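Local coordinates for protein ebony (Drosophila melanogaster, PDB 6DYM) that probably couples beta-alanine to biogenic amines as a nonribosomal peptide synthetase, this piece being its C-terminal, peptide-bond-forming condensation domain, at residues Phe62-Thr67 against His141-Glu146; Gly74-Phe79 against Phe123-Ala128; Phe97-Phe102 against Phe183-Tyr188; Phe102-Ile107 against Phe160-Ser165. All coordinates share one frame; numbering follows the deposited sequence.

How the interactions relate
All four contacts draw on one mixed beta sheet, and they fall into two neighbourhoods. Interactions 1 and 2 adjoin, with centres about 9 Å apart: strands 62-66 and 71-80 are neighbours, joined by a probable hydrogen bond of 2.8 Å from Val64 N to Gly74 O, and Met143 packs on Met125. Interactions 3 and 4, with centres about 8 Å apart, share Phe102 and successive turns of helix 93-111, and Leu100 of the former touches Thr162 of the latter. The most widely separated pair, interactions 1 and 3, have centres about 29 Å apart, on opposite sides of the chain's centre. A bound calcium ion lies about 10 Å from the side chain of Phe142.

Interaction 1 of 4, residues Phe62-Thr67 against His141-Glu146; sequences FVVYDT and HFMEHE
Strand 62-66, through Phe62 and Val64, packs on helical residues 141-146, the chain directions set at 139° and the two short axes 9.9 Å apart at closest approach. This is helix-on-sheet packing in an alpha/beta domain whose strand order, 1-2-3-4-5-7-6, is consistent with the GNAT acyltransferase fold; helix 133-153 follows the fourth strand and here rests against the second. No hydrogen bond spans the interface, and the strand offers alternate side chains, Val63 turning away to meet Leu9 and His13. Val64 works as a fork. Its CG1 branch, pointing opposite the backbone N (chi1 176°), lies 3.8 Å from Phe142 CD2, while CG2 approaches Met143 CG at 3.6 Å and passes 4.1 Å from Met143 SD. The thioether of Met143 bends on to touch Met125 and Thr127, so one side chain ties the helix to two parts of the sheet. Across the contact Glu146 offers CB; within the helix its CG lies over one face of the Phe142 ring, and the carboxylate turns aside to a salt bridge with Arg149 and a hydrogen bond from His145 ND1. Phe62, with CG lodged between its backbone N and carbonyl carbon (chi1 59°), sends its ring end-on at the helix: Phe62 CZ stops 3.6 Å from Glu146 CB and 3.8 Å from Met143 O, the carbonyl oxygen meeting the rim of the ring almost level with it.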
loop_
_atom_site.group_PDB
_atom_site.type_symbol
_atom_site.label_atom_id
_atom_site.label_comp_id
_atom_site.label_asym_id
_atom_site.label_seq_id
_atom_site.Cartn_x
_atom_site.Cartn_y
_atom_site.Cartn_z
ATOM N N PHE A 62 4.181 -7.396 8.015
ATOM C CA PHE A 62 5.503 -7.957 8.259
ATOM C C PHE A 62 6.575 -7.005 7.752
ATOM O O PHE A 62 6.300 -6.070 6.995
ATOM C CB PHE A 62 5.661 -9.348 7.618
ATOM C CG PHE A 62 5.467 -9.374 6.117
ATOM C CD1 PHE A 62 6.514 -9.066 5.258
ATOM C CD2 PHE A 62 4.250 -9.747 5.568
ATOM C CE1 PHE A 62 6.342 -9.102 3.887
ATOM C CE2 PHE A 62 4.071 -9.790 4.198
ATOM C CZ PHE A 62 5.122 -9.469 3.354
ATOM N N VAL A 63 7.802 -7.248 8.202
ATOM C CA VAL A 63 8.986 -6.579 7.687
ATOM C C VAL A 63 9.858 -7.622 6.996
ATOM O O VAL A 63 9.761 -8.825 7.252
ATOM C CB VAL A 63 9.779 -5.849 8.797
ATOM C CG1 VAL A 63 8.995 -4.664 9.332
ATOM C CG2 VAL A 63 10.121 -6.814 9.930
ATOM N N VAL A 64 10.723 -7.151 6.104
ATOM C CA VAL A 64 11.651 -8.018 5.387
ATOM C C VAL A 64 13.061 -7.676 5.842
ATOM O O VAL A 64 13.495 -6.522 5.730
ATOM C CB VAL A 64 11.516 -7.876 3.865
ATOM C CG1 VAL A 64 12.578 -8.719 3.162
ATOM C CG2 VAL A 64 10.130 -8.294 3.425
ATOM N N TYR A 65 13.772 -8.679 6.346
ATOM C CA TYR A 65 15.158 -8.538 6.761
ATOM C C TYR A 65 16.087 -8.986 5.641
ATOM O O TYR A 65 15.831 -9.992 4.974
ATOM C CB TYR A 65 15.434 -9.370 8.019
ATOM C CG TYR A 65 15.024 -8.702 9.320
ATOM C CD1 TYR A 65 15.903 -7.871 10.007
ATOM C CD2 TYR A 65 13.762 -8.913 9.864
ATOM C CE1 TYR A 65 15.533 -7.260 11.195
ATOM C CE2 TYR A 65 13.383 -8.307 11.053
ATOM C CZ TYR A 65 14.272 -7.482 11.713
ATOM O OH TYR A 65 13.904 -6.878 12.894
ATOM N N ASP A 66 17.158 -8.225 5.427
ATOM C CA ASP A 66 18.334 -8.731 4.720
ATOM C C ASP A 66 19.061 -9.623 5.718
ATOM O O ASP A 66 19.680 -9.132 6.663
ATOM C CB ASP A 66 19.211 -7.581 4.232
ATOM C CG ASP A 66 20.437 -8.050 3.431
ATOM O OD1 ASP A 66 20.838 -9.231 3.522
ATOM O OD2 ASP A 66 21.014 -7.210 2.710
ATOM N N THR A 67 18.966 -10.944 5.525
ATOM C CA THR A 67 19.547 -11.869 6.493
ATOM C C THR A 67 21.063 -11.764 6.555
ATOM O O THR A 67 21.656 -12.121 7.580
ATOM C CB THR A 67 19.139 -13.310 6.175
ATOM O OG1 THR A 67 19.693 -13.700 4.912
ATOM C CG2 THR A 67 17.621 -13.439 6.125
ATOM N N HIS A 141 9.398 -8.699 -5.310
ATOM C CA HIS A 141 8.983 -10.072 -5.595
ATOM C C HIS A 141 8.810 -10.865 -4.302
ATOM O O HIS A 141 7.860 -11.644 -4.158
ATOM C CB HIS A 141 10.006 -10.767 -6.505
ATOM C CG HIS A 141 9.822 -10.486 -7.971
ATOM N ND1 HIS A 141 8.735 -10.934 -8.689
ATOM C CD2 HIS A 141 10.601 -9.815 -8.853
ATOM C CE1 HIS A 141 8.845 -10.542 -9.946
ATOM N NE2 HIS A 141 9.969 -9.859 -10.072
ATOM N N PHE A 142 9.718 -10.667 -3.343
ATOM C CA PHE A 142 9.665 -11.414 -2.090
ATOM C C PHE A 142 8.437 -11.033 -1.271
ATOM O O PHE A 142 7.731 -11.902 -0.746
ATOM C CB PHE A 142 10.950 -11.166 -1.296
ATOM C CG PHE A 142 11.059 -11.973 -0.033
ATOM C CD1 PHE A 142 11.539 -13.273 -0.063
ATOM C CD2 PHE A 142 10.703 -11.425 1.188
ATOM C CE1 PHE A 142 11.648 -14.015 1.103
ATOM C CE2 PHE A 142 10.810 -12.161 2.359
ATOM C CZ PHE A 142 11.282 -13.455 2.317
ATOM N N MET A 143 8.168 -9.735 -1.138
ATOM C CA MET A 143 6.996 -9.305 -0.379
ATOM C C MET A 143 5.705 -9.716 -1.074
ATOM O O MET A 143 4.726 -10.078 -0.415
ATOM C CB MET A 143 7.017 -7.795 -0.188
ATOM C CG MET A 143 8.222 -7.296 0.565
ATOM S SD MET A 143 7.964 -5.624 1.141
ATOM C CE MET A 143 8.328 -4.679 -0.329
ATOM N N GLU A 144 5.677 -9.643 -2.401
ATOM C CA GLU A 144 4.498 -10.087 -3.134
ATOM C C GLU A 144 4.222 -11.561 -2.870
ATOM O O GLU A 144 3.068 -11.973 -2.691
ATOM C CB GLU A 144 4.719 -9.828 -4.621
ATOM C CG GLU A 144 3.626 -10.315 -5.526
ATOM C CD GLU A 144 2.238 -9.922 -5.051
ATOM O OE1 GLU A 144 1.360 -10.817 -5.049
ATOM O OE2 GLU A 144 2.045 -8.750 -4.691
ATOM N N HIS A 145 5.280 -12.373 -2.851
ATOM C CA HIS A 145 5.152 -13.796 -2.564
ATOM C C HIS A 145 4.701 -14.034 -1.130
ATOM O O HIS A 145 3.905 -14.939 -0.872
ATOM C CB HIS A 145 6.492 -14.495 -2.844
ATOM C CG HIS A 145 6.527 -15.956 -2.502
ATOM N ND1 HIS A 145 6.819 -16.419 -1.236
ATOM C CD2 HIS A 145 6.360 -17.056 -3.276
ATOM C CE1 HIS A 145 6.803 -17.740 -1.238
ATOM N NE2 HIS A 145 6.528 -18.152 -2.463
ATOM N N GLU A 146 5.196 -13.236 -0.181
ATOM C CA GLU A 146 4.847 -13.463 1.218
ATOM C C GLU A 146 3.455 -12.950 1.567
ATOM O O GLU A 146 2.799 -13.516 2.448
ATOM C CB GLU A 146 5.887 -12.819 2.134
ATOM C CG GLU A 146 7.202 -13.587 2.183
ATOM C CD GLU A 146 7.005 -15.040 2.582
ATOM O OE1 GLU A 146 6.502 -15.286 3.702
ATOM O OE2 GLU A 146 7.346 -15.934 1.773
#

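Interaction 2 of 4, residues Gly74-Phe79 against Phe123-Ala128; sequences GTALNF and FMMGTA
Backbone hydrogen bonds join Thr75 with Gly126 and Leu77 with Met124 in an antiparallel pairing, the two strand segments running at 179° with axes 4.7 Å apart. Thr75 N reaches Gly126 O at 2.9 Å, and the return bond, Gly126 N to Thr75 O, measures 3.0 Å. Leu77 N donates to Met124 O, but Leu77 O answers two donors, Phe123 N at 3.1 Å and Met124 N at a longer 3.3 Å. Two residues facing one make a classic beta bulge. A bulge in the fourth strand recurs in GNAT-like enzymes, where it lies beside the acyl-carrying pantetheine arm, and its position in strand 119-127 is consistent with that fold. Weaker CA-H...O contacts fill the non-hydrogen-bonded positions, among them Met125 CA to Thr75 O. Apolar contacts occupy both faces. Ala76 CB touches Met125 CE on the side of helix 133-153; Leu77 CB and Met124 CB meet at 4.0 Å on the side of helices 14-25 and 41-58. At the bulge itself, Phe123 CG sits between backbone N and carbonyl carbon (chi1 84°), turning the ring back against Leu77, with Phe123 CE2 3.4 Å from Leu77 CB. An alanine here would remove the ring and is likely to leave a gap beside Leu77 CB and Phe79. The rings of Phe79 and Phe123, only 22° from parallel, are displaced and meet along their margins, Phe79 CD2 lying 3.4 Å from Phe123 CE2.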
loop_
_atom_site.group_PDB
_atom_site.type_symbol
_atom_site.label_atom_id
_atom_site.label_comp_id
_atom_site.label_asym_id
_atom_site.label_seq_id
_atom_site.Cartn_x
_atom_site.Cartn_y
_atom_site.Cartn_z
ATOM N N GLY A 74 12.475 -3.736 3.790
ATOM C CA GLY A 74 11.159 -3.568 3.194
ATOM C C GLY A 74 10.072 -3.879 4.197
ATOM O O GLY A 74 10.321 -4.467 5.254
ATOM N N THR A 75 8.849 -3.476 3.854
ATOM C CA THR A 75 7.738 -3.757 4.750
ATOM C C THR A 75 6.434 -3.807 3.963
ATOM O O THR A 75 6.258 -3.094 2.970
ATOM C CB THR A 75 7.646 -2.725 5.889
ATOM O OG1 THR A 75 6.701 -3.182 6.864
ATOM C CG2 THR A 75 7.206 -1.353 5.370
ATOM N N ALA A 76 5.532 -4.669 4.421
ATOM C CA ALA A 76 4.205 -4.830 3.832
ATOM C C ALA A 76 3.180 -4.677 4.947
ATOM O O ALA A 76 3.130 -5.504 5.864
ATOM C CB ALA A 76 4.065 -6.185 3.143
ATOM N N LEU A 77 2.373 -3.623 4.873
ATOM C CA LEU A 77 1.358 -3.328 5.879
ATOM C C LEU A 77 -0.009 -3.724 5.332
ATOM O O LEU A 77 -0.408 -3.260 4.259
ATOM C CB LEU A 77 1.386 -1.846 6.255
ATOM C CG LEU A 77 2.774 -1.289 6.585
ATOM C CD1 LEU A 77 2.678 0.143 7.087
ATOM C CD2 LEU A 77 3.476 -2.174 7.609
ATOM N N ASN A 78 -0.715 -4.585 6.064
ATOM C CA ASN A 78 -1.971 -5.158 5.612
ATOM C C ASN A 78 -3.017 -5.060 6.707
ATOM O O ASN A 78 -2.700 -5.118 7.898
ATOM C CB ASN A 78 -1.802 -6.622 5.216
ATOM C CG ASN A 78 -0.685 -6.819 4.232
ATOM O OD1 ASN A 78 -0.689 -6.215 3.165
ATOM N ND2 ASN A 78 0.294 -7.650 4.587
ATOM N N PHE A 79 -4.272 -4.931 6.277
ATOM C CA PHE A 79 -5.436 -4.981 7.147
ATOM C C PHE A 79 -6.503 -5.852 6.499
ATOM O O PHE A 79 -6.536 -6.027 5.278
ATOM C CB PHE A 79 -6.044 -3.597 7.394
ATOM C CG PHE A 79 -5.374 -2.808 8.475
ATOM C CD1 PHE A 79 -5.374 -3.260 9.784
ATOM C CD2 PHE A 79 -4.785 -1.589 8.191
ATOM C CE1 PHE A 79 -4.775 -2.524 10.779
ATOM C CE2 PHE A 79 -4.183 -0.847 9.183
ATOM C CZ PHE A 79 -4.181 -1.314 10.478
ATOM N N PHE A 123 -2.298 -2.427 1.899
ATOM C CA PHE A 123 -2.514 -0.992 1.826
ATOM C C PHE A 123 -1.229 -0.176 1.781
ATOM O O PHE A 123 -1.257 0.940 1.258
ATOM C CB PHE A 123 -3.433 -0.534 2.972
ATOM C CG PHE A 123 -2.740 -0.281 4.279
ATOM C CD1 PHE A 123 -2.347 0.999 4.634
ATOM C CD2 PHE A 123 -2.545 -1.308 5.180
ATOM C CE1 PHE A 123 -1.727 1.245 5.845
ATOM C CE2 PHE A 123 -1.928 -1.068 6.400
ATOM C CZ PHE A 123 -1.517 0.211 6.728
ATOM N N MET A 124 -0.104 -0.706 2.264
ATOM C CA MET A 124 1.188 -0.063 2.059
ATOM C C MET A 124 2.259 -1.116 1.821
ATOM O O MET A 124 2.266 -2.171 2.462
ATOM C CB MET A 124 1.601 0.828 3.244
ATOM C CG MET A 124 0.682 2.013 3.489
ATOM S SD MET A 124 1.407 3.323 4.496
ATOM C CE MET A 124 0.019 4.446 4.644
ATOM N N MET A 125 3.151 -0.818 0.880
ATOM C CA MET A 125 4.347 -1.608 0.620
ATOM C C MET A 125 5.482 -0.636 0.346
ATOM O O MET A 125 5.301 0.326 -0.408
ATOM C CB MET A 125 4.148 -2.548 -0.575
ATOM C CG MET A 125 4.842 -3.890 -0.447
ATOM S SD MET A 125 4.417 -5.032 -1.786
ATOM C CE MET A 125 3.370 -6.218 -0.947
ATOM N N GLY A 126 6.633 -0.865 0.959
ATOM C CA GLY A 126 7.766 0.027 0.780
ATOM C C GLY A 126 9.073 -0.715 0.931
ATOM O O GLY A 126 9.143 -1.760 1.585
ATOM N N THR A 127 10.118 -0.170 0.310
ATOM C CA THR A 127 11.469 -0.702 0.409
ATOM C C THR A 127 12.417 0.417 0.807
ATOM O O THR A 127 12.160 1.591 0.527
ATOM C CB THR A 127 11.949 -1.303 -0.912
ATOM O OG1 THR A 127 11.882 -0.295 -1.927
ATOM C CG2 THR A 127 11.099 -2.495 -1.314
ATOM N N ALA A 128 13.528 0.039 1.438
ATOM C CA ALA A 128 14.493 1.016 1.927
ATOM C C ALA A 128 15.089 1.827 0.778
ATOM O O ALA A 128 15.240 1.344 -0.348
ATOM C CB ALA A 128 15.603 0.314 2.713
#

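Interaction 3 of 4, residues Phe97-Phe102 against Phe183-Tyr188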
loop_
_atom_site.group_PDB
_atom_site.type_symbol
_atom_site.label_atom_id
_atom_site.label_comp_id
_atom_site.label_asym_id
_atom_site.label_seq_id
_atom_site.Cartn_x
_atom_site.Cartn_y
_atom_site.Cartn_z
ATOM N N PHE A 97 -6.627 9.507 0.203
ATOM C CA PHE A 97 -7.429 8.423 0.760
ATOM C C PHE A 97 -8.871 8.470 0.267
ATOM O O PHE A 97 -9.493 7.419 0.081
ATOM C CB PHE A 97 -7.380 8.461 2.284
ATOM C CG PHE A 97 -6.101 7.926 2.852
ATOM C CD1 PHE A 97 -5.979 6.586 3.180
ATOM C CD2 PHE A 97 -5.011 8.758 3.039
ATOM C CE1 PHE A 97 -4.794 6.090 3.697
ATOM C CE2 PHE A 97 -3.822 8.268 3.557
ATOM C CZ PHE A 97 -3.714 6.931 3.885
ATOM N N GLU A 98 -9.421 9.667 0.046
ATOM C CA GLU A 98 -10.772 9.738 -0.500
ATOM C C GLU A 98 -10.805 9.236 -1.938
ATOM O O GLU A 98 -11.762 8.569 -2.347
ATOM C CB GLU A 98 -11.306 11.165 -0.402
ATOM C CG GLU A 98 -11.578 11.612 1.030
ATOM C CD GLU A 98 -12.274 12.961 1.109
ATOM O OE1 GLU A 98 -12.378 13.649 0.072
ATOM O OE2 GLU A 98 -12.711 13.338 2.217
ATOM N N PHE A 99 -9.760 9.532 -2.719
ATOM C CA PHE A 99 -9.687 9.011 -4.081
ATOM C C PHE A 99 -9.562 7.492 -4.086
ATOM O O PHE A 99 -10.178 6.817 -4.919
ATOM C CB PHE A 99 -8.510 9.644 -4.826
ATOM C CG PHE A 99 -8.222 9.010 -6.164
ATOM C CD1 PHE A 99 -9.188 8.994 -7.160
ATOM C CD2 PHE A 99 -6.981 8.447 -6.431
ATOM C CE1 PHE A 99 -8.929 8.420 -8.396
ATOM C CE2 PHE A 99 -6.717 7.870 -7.664
ATOM C CZ PHE A 99 -7.695 7.858 -8.648
ATOM N N LEU A 100 -8.760 6.934 -3.173
ATOM C CA LEU A 100 -8.647 5.480 -3.098
ATOM C C LEU A 100 -9.981 4.846 -2.712
ATOM O O LEU A 100 -10.356 3.798 -3.252
ATOM C CB LEU A 100 -7.544 5.087 -2.116
ATOM C CG LEU A 100 -6.134 5.556 -2.507
ATOM C CD1 LEU A 100 -5.109 5.166 -1.451
ATOM C CD2 LEU A 100 -5.738 5.020 -3.869
ATOM N N GLU A 101 -10.724 5.470 -1.795
ATOM C CA GLU A 101 -12.054 4.954 -1.476
ATOM C C GLU A 101 -12.996 5.099 -2.667
ATOM O O GLU A 101 -13.841 4.227 -2.906
ATOM C CB GLU A 101 -12.613 5.659 -0.240
ATOM C CG GLU A 101 -14.015 5.196 0.187
ATOM C CD GLU A 101 -14.082 3.721 0.567
ATOM O OE1 GLU A 101 -15.207 3.175 0.618
ATOM O OE2 GLU A 101 -13.020 3.098 0.811
ATOM N N PHE A 102 -12.853 6.185 -3.434
ATOM C CA PHE A 102 -13.606 6.335 -4.678
ATOM C C PHE A 102 -13.373 5.144 -5.603
ATOM O O PHE A 102 -14.318 4.622 -6.212
ATOM C CB PHE A 102 -13.204 7.657 -5.347
ATOM C CG PHE A 102 -13.665 7.813 -6.778
ATOM C CD1 PHE A 102 -14.873 8.440 -7.070
ATOM C CD2 PHE A 102 -12.862 7.389 -7.832
ATOM C CE1 PHE A 102 -15.288 8.610 -8.381
ATOM C CE2 PHE A 102 -13.273 7.554 -9.152
ATOM C CZ PHE A 102 -14.487 8.169 -9.427
ATOM N N PHE A 183 -8.610 3.428 -13.618
ATOM C CA PHE A 183 -9.124 4.789 -13.596
ATOM C C PHE A 183 -8.040 5.793 -13.960
ATOM O O PHE A 183 -6.905 5.705 -13.483
ATOM C CB PHE A 183 -9.714 5.136 -12.230
ATOM C CG PHE A 183 -10.582 6.364 -12.251
ATOM C CD1 PHE A 183 -11.911 6.282 -12.635
ATOM C CD2 PHE A 183 -10.066 7.603 -11.906
ATOM C CE1 PHE A 183 -12.709 7.416 -12.665
ATOM C CE2 PHE A 183 -10.859 8.739 -11.937
ATOM C CZ PHE A 183 -12.178 8.644 -12.319
ATOM N N GLN A 184 -8.410 6.756 -14.802
ATOM C CA GLN A 184 -7.535 7.858 -15.192
ATOM C C GLN A 184 -7.533 8.900 -14.078
ATOM O O GLN A 184 -8.548 9.562 -13.842
ATOM C CB GLN A 184 -8.019 8.450 -16.513
ATOM C CG GLN A 184 -7.054 9.397 -17.202
ATOM C CD GLN A 184 -7.538 9.777 -18.586
ATOM O OE1 GLN A 184 -7.774 8.912 -19.428
ATOM N NE2 GLN A 184 -7.706 11.073 -18.822
ATOM N N VAL A 185 -6.388 9.072 -13.410
ATOM C CA VAL A 185 -6.377 9.839 -12.165
ATOM C C VAL A 185 -6.670 11.319 -12.408
ATOM O O VAL A 185 -7.169 12.004 -11.508
ATOM C CB VAL A 185 -5.049 9.641 -11.404
ATOM C CG1 VAL A 185 -4.702 8.157 -11.308
ATOM C CG2 VAL A 185 -3.921 10.428 -12.049
ATOM N N ASN A 186 -6.394 11.845 -13.608
ATOM C CA ASN A 186 -6.675 13.262 -13.838
ATOM C C ASN A 186 -8.150 13.546 -14.103
ATOM O O ASN A 186 -8.509 14.707 -14.327
ATOM C CB ASN A 186 -5.807 13.826 -14.981
ATOM C CG ASN A 186 -6.120 13.226 -16.350
ATOM O OD1 ASN A 186 -7.211 12.716 -16.604
ATOM N ND2 ASN A 186 -5.140 13.294 -17.248
ATOM N N GLU A 187 -9.009 12.530 -14.080
ATOM C CA GLU A 187 -10.445 12.737 -14.197
ATOM C C GLU A 187 -11.156 12.761 -12.847
ATOM O O GLU A 187 -12.360 13.036 -12.806
ATOM C CB GLU A 187 -11.063 11.645 -15.081
ATOM C CG GLU A 187 -10.455 11.563 -16.479
ATOM C CD GLU A 187 -11.182 12.416 -17.502
ATOM O OE1 GLU A 187 -11.086 12.101 -18.709
ATOM O OE2 GLU A 187 -11.853 13.395 -17.105
ATOM N N TYR A 188 -10.456 12.486 -11.749
ATOM C CA TYR A 188 -11.109 12.470 -10.448
ATOM C C TYR A 188 -11.435 13.889 -9.997
ATOM O O TYR A 188 -10.581 14.780 -10.045
ATOM C CB TYR A 188 -10.233 11.779 -9.405
ATOM C CG TYR A 188 -10.843 11.850 -8.019
ATOM C CD1 TYR A 188 -12.005 11.147 -7.719
ATOM C CD2 TYR A 188 -10.278 12.644 -7.025
ATOM C CE1 TYR A 188 -12.580 11.219 -6.459
ATOM C CE2 TYR A 188 -10.843 12.717 -5.760
ATOM C CZ TYR A 188 -11.994 12.004 -5.487
ATOM O OH TYR A 188 -12.565 12.074 -4.237
HETATM O O HOH W 1 -12.024 13.951 -2.443
#
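An aromatic cluster of Phe99, Phe102, Phe183 and Tyr188 lies between helix 93-111 and the end of strand 178-184. Phe99 CD1 stands over one face of the Tyr188 ring, 3.4 Å from Tyr188 CG, and Phe99 CB makes a CH-pi contact with that ring. The edge of Tyr188 points at the face of Phe102, a T-shaped pair with planes at 63° and centroids 4.9 Å apart. Phe102, swung out opposite its backbone N (chi1 167°), directs its own edge at the face of Phe183, where Phe102 CE2 comes within 3.5 Å of Phe183 CZ. Phe183 CD2 sits at the edge of the Phe99 ring, and Val185 CG1 closes on Phe99 CZ at 4.0 Å. A water links the two polar groups at the margin of the cluster: it donates to Glu98 OE1 at 2.6 Å and lies 2.7 Å from Tyr188 OH, in the phenol plane. A leucine in place of Tyr188 would probably leave the water without its phenol partner and the Phe102 face without its edge-on neighbour. Two T-shaped pairs and an oblique one thus make an aromatic cluster joining the helix to an outermost strand of the alpha/beta sheet and the turn after it.

Interaction 4 of 4, residues Phe102-Ile107 against Phe160-Ser165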
loop_
_atom_site.group_PDB
_atom_site.type_symbol
_atom_site.label_atom_id
_atom_site.label_comp_id
_atom_site.label_asym_id
_atom_site.label_seq_id
_atom_site.Cartn_x
_atom_site.Cartn_y
_atom_site.Cartn_z
ATOM N N PHE A 102 -12.853 6.185 -3.434
ATOM C CA PHE A 102 -13.606 6.335 -4.678
ATOM C C PHE A 102 -13.373 5.144 -5.603
ATOM O O PHE A 102 -14.318 4.622 -6.212
ATOM C CB PHE A 102 -13.204 7.657 -5.347
ATOM C CG PHE A 102 -13.665 7.813 -6.778
ATOM C CD1 PHE A 102 -14.873 8.440 -7.070
ATOM C CD2 PHE A 102 -12.862 7.389 -7.832
ATOM C CE1 PHE A 102 -15.288 8.610 -8.381
ATOM C CE2 PHE A 102 -13.273 7.554 -9.152
ATOM C CZ PHE A 102 -14.487 8.169 -9.427
ATOM N N CYS A 103 -12.117 4.685 -5.700
ATOM C CA CYS A 103 -11.777 3.548 -6.553
ATOM C C CYS A 103 -12.207 2.221 -5.943
ATOM O O CYS A 103 -12.723 1.351 -6.651
ATOM C CB CYS A 103 -10.269 3.511 -6.822
ATOM S SG CYS A 103 -9.582 4.942 -7.694
ATOM N N GLU A 104 -11.984 2.042 -4.641
ATOM C CA GLU A 104 -12.138 0.746 -3.988
ATOM C C GLU A 104 -13.552 0.491 -3.482
ATOM O O GLU A 104 -14.046 -0.637 -3.583
ATOM C CB GLU A 104 -11.162 0.634 -2.812
ATOM C CG GLU A 104 -9.709 0.645 -3.240
ATOM C CD GLU A 104 -8.731 0.750 -2.081
ATOM O OE1 GLU A 104 -9.173 0.898 -0.923
ATOM O OE2 GLU A 104 -7.511 0.700 -2.340
ATOM N N GLY A 105 -14.198 1.511 -2.922
ATOM C CA GLY A 105 -15.436 1.348 -2.191
ATOM C C GLY A 105 -16.531 0.612 -2.938
ATOM O O GLY A 105 -17.021 -0.430 -2.488
ATOM N N PRO A 106 -16.958 1.157 -4.083
ATOM C CA PRO A 106 -18.034 0.496 -4.845
ATOM C C PRO A 106 -17.721 -0.942 -5.215
ATOM O O PRO A 106 -18.618 -1.793 -5.208
ATOM C CB PRO A 106 -18.169 1.386 -6.092
ATOM C CG PRO A 106 -17.697 2.733 -5.641
ATOM C CD PRO A 106 -16.605 2.475 -4.644
ATOM N N ILE A 107 -16.462 -1.240 -5.532
ATOM C CA ILE A 107 -16.089 -2.600 -5.902
ATOM C C ILE A 107 -16.058 -3.500 -4.672
ATOM O O ILE A 107 -16.645 -4.590 -4.666
ATOM C CB ILE A 107 -14.733 -2.592 -6.630
ATOM C CG1 ILE A 107 -14.851 -1.838 -7.959
ATOM C CG2 ILE A 107 -14.229 -4.008 -6.807
ATOM C CD1 ILE A 107 -13.523 -1.584 -8.652
ATOM N N PHE A 160 -6.514 -7.602 -2.003
ATOM C CA PHE A 160 -7.162 -6.441 -2.601
ATOM C C PHE A 160 -6.243 -5.238 -2.441
ATOM O O PHE A 160 -5.756 -4.980 -1.337
ATOM C CB PHE A 160 -8.504 -6.210 -1.899
ATOM C CG PHE A 160 -9.360 -5.140 -2.501
ATOM C CD1 PHE A 160 -9.785 -5.224 -3.814
ATOM C CD2 PHE A 160 -9.795 -4.072 -1.724
ATOM C CE1 PHE A 160 -10.605 -4.243 -4.353
ATOM C CE2 PHE A 160 -10.612 -3.092 -2.256
ATOM C CZ PHE A 160 -11.015 -3.179 -3.577
ATOM N N THR A 161 -5.996 -4.512 -3.531
ATOM C CA THR A 161 -5.122 -3.346 -3.453
ATOM C C THR A 161 -5.357 -2.434 -4.653
ATOM O O THR A 161 -5.789 -2.888 -5.719
ATOM C CB THR A 161 -3.641 -3.760 -3.376
ATOM O OG1 THR A 161 -2.815 -2.594 -3.264
ATOM C CG2 THR A 161 -3.228 -4.556 -4.610
ATOM N N THR A 162 -5.091 -1.139 -4.461
ATOM C CA THR A 162 -5.057 -0.172 -5.557
ATOM C C THR A 162 -3.605 0.189 -5.834
ATOM O O THR A 162 -2.906 0.687 -4.947
ATOM C CB THR A 162 -5.856 1.093 -5.240
ATOM O OG1 THR A 162 -7.202 0.743 -4.917
ATOM C CG2 THR A 162 -5.875 2.029 -6.444
ATOM N N ASN A 163 -3.157 -0.056 -7.057
ATOM C CA ASN A 163 -1.776 0.197 -7.433
ATOM C C ASN A 163 -1.708 1.487 -8.236
ATOM O O ASN A 163 -2.399 1.636 -9.251
ATOM C CB ASN A 163 -1.210 -0.990 -8.204
ATOM C CG ASN A 163 -0.978 -2.176 -7.302
ATOM O OD1 ASN A 163 -0.313 -2.059 -6.275
ATOM N ND2 ASN A 163 -1.553 -3.315 -7.655
ATOM N N THR A 164 -0.878 2.417 -7.768
ATOM C CA THR A 164 -0.828 3.762 -8.311
ATOM C C THR A 164 0.502 4.092 -8.969
ATOM O O THR A 164 0.688 5.229 -9.411
ATOM C CB THR A 164 -1.117 4.785 -7.207
ATOM O OG1 THR A 164 -0.183 4.593 -6.140
ATOM C CG2 THR A 164 -2.541 4.611 -6.674
ATOM N N SER A 165 1.430 3.142 -9.042
ATOM C CA SER A 165 2.669 3.366 -9.765
ATOM C C SER A 165 2.809 2.332 -10.875
ATOM O O SER A 165 2.279 1.221 -10.762
ATOM C CB SER A 165 3.890 3.298 -8.836
ATOM O OG SER A 165 4.284 1.957 -8.595
#
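Glu104 and Thr162 form the one hydrogen bond of this contact, with Thr162 OG1 donating to Glu104 OE2 at 2.6 Å. The hydroxyl arrives at the anti lone pair of OE2. Glu104 stretches out straight past CG (chi2 171°) to reach it, and the fit is close, since Glu104 CG lies 3.0 Å from Thr162 OG1. The same residue serves the apolar part: Glu104 CB rests 3.8 Å from Phe160 CE2, with the carboxylate plane turned 55° from the phenyl ring. Past the kink at Pro106, Ile107 CG2 stands more loosely against Phe160 CE1, at 4.4 Å, while Ile107 also touches Leu180 and Leu181. Val208 and Trp210 of strand 205-212 add to the surroundings of Phe160. The helix runs at 151° to strand 160-163, with axes 9.2 Å apart, and Phe160 and Thr162 are the alternate strand residues that point at it. This is the layered helix-on-sheet packing of an alpha/beta fold, here with a hydroxyl-carboxylate hydrogen bond beside the aromatic contact.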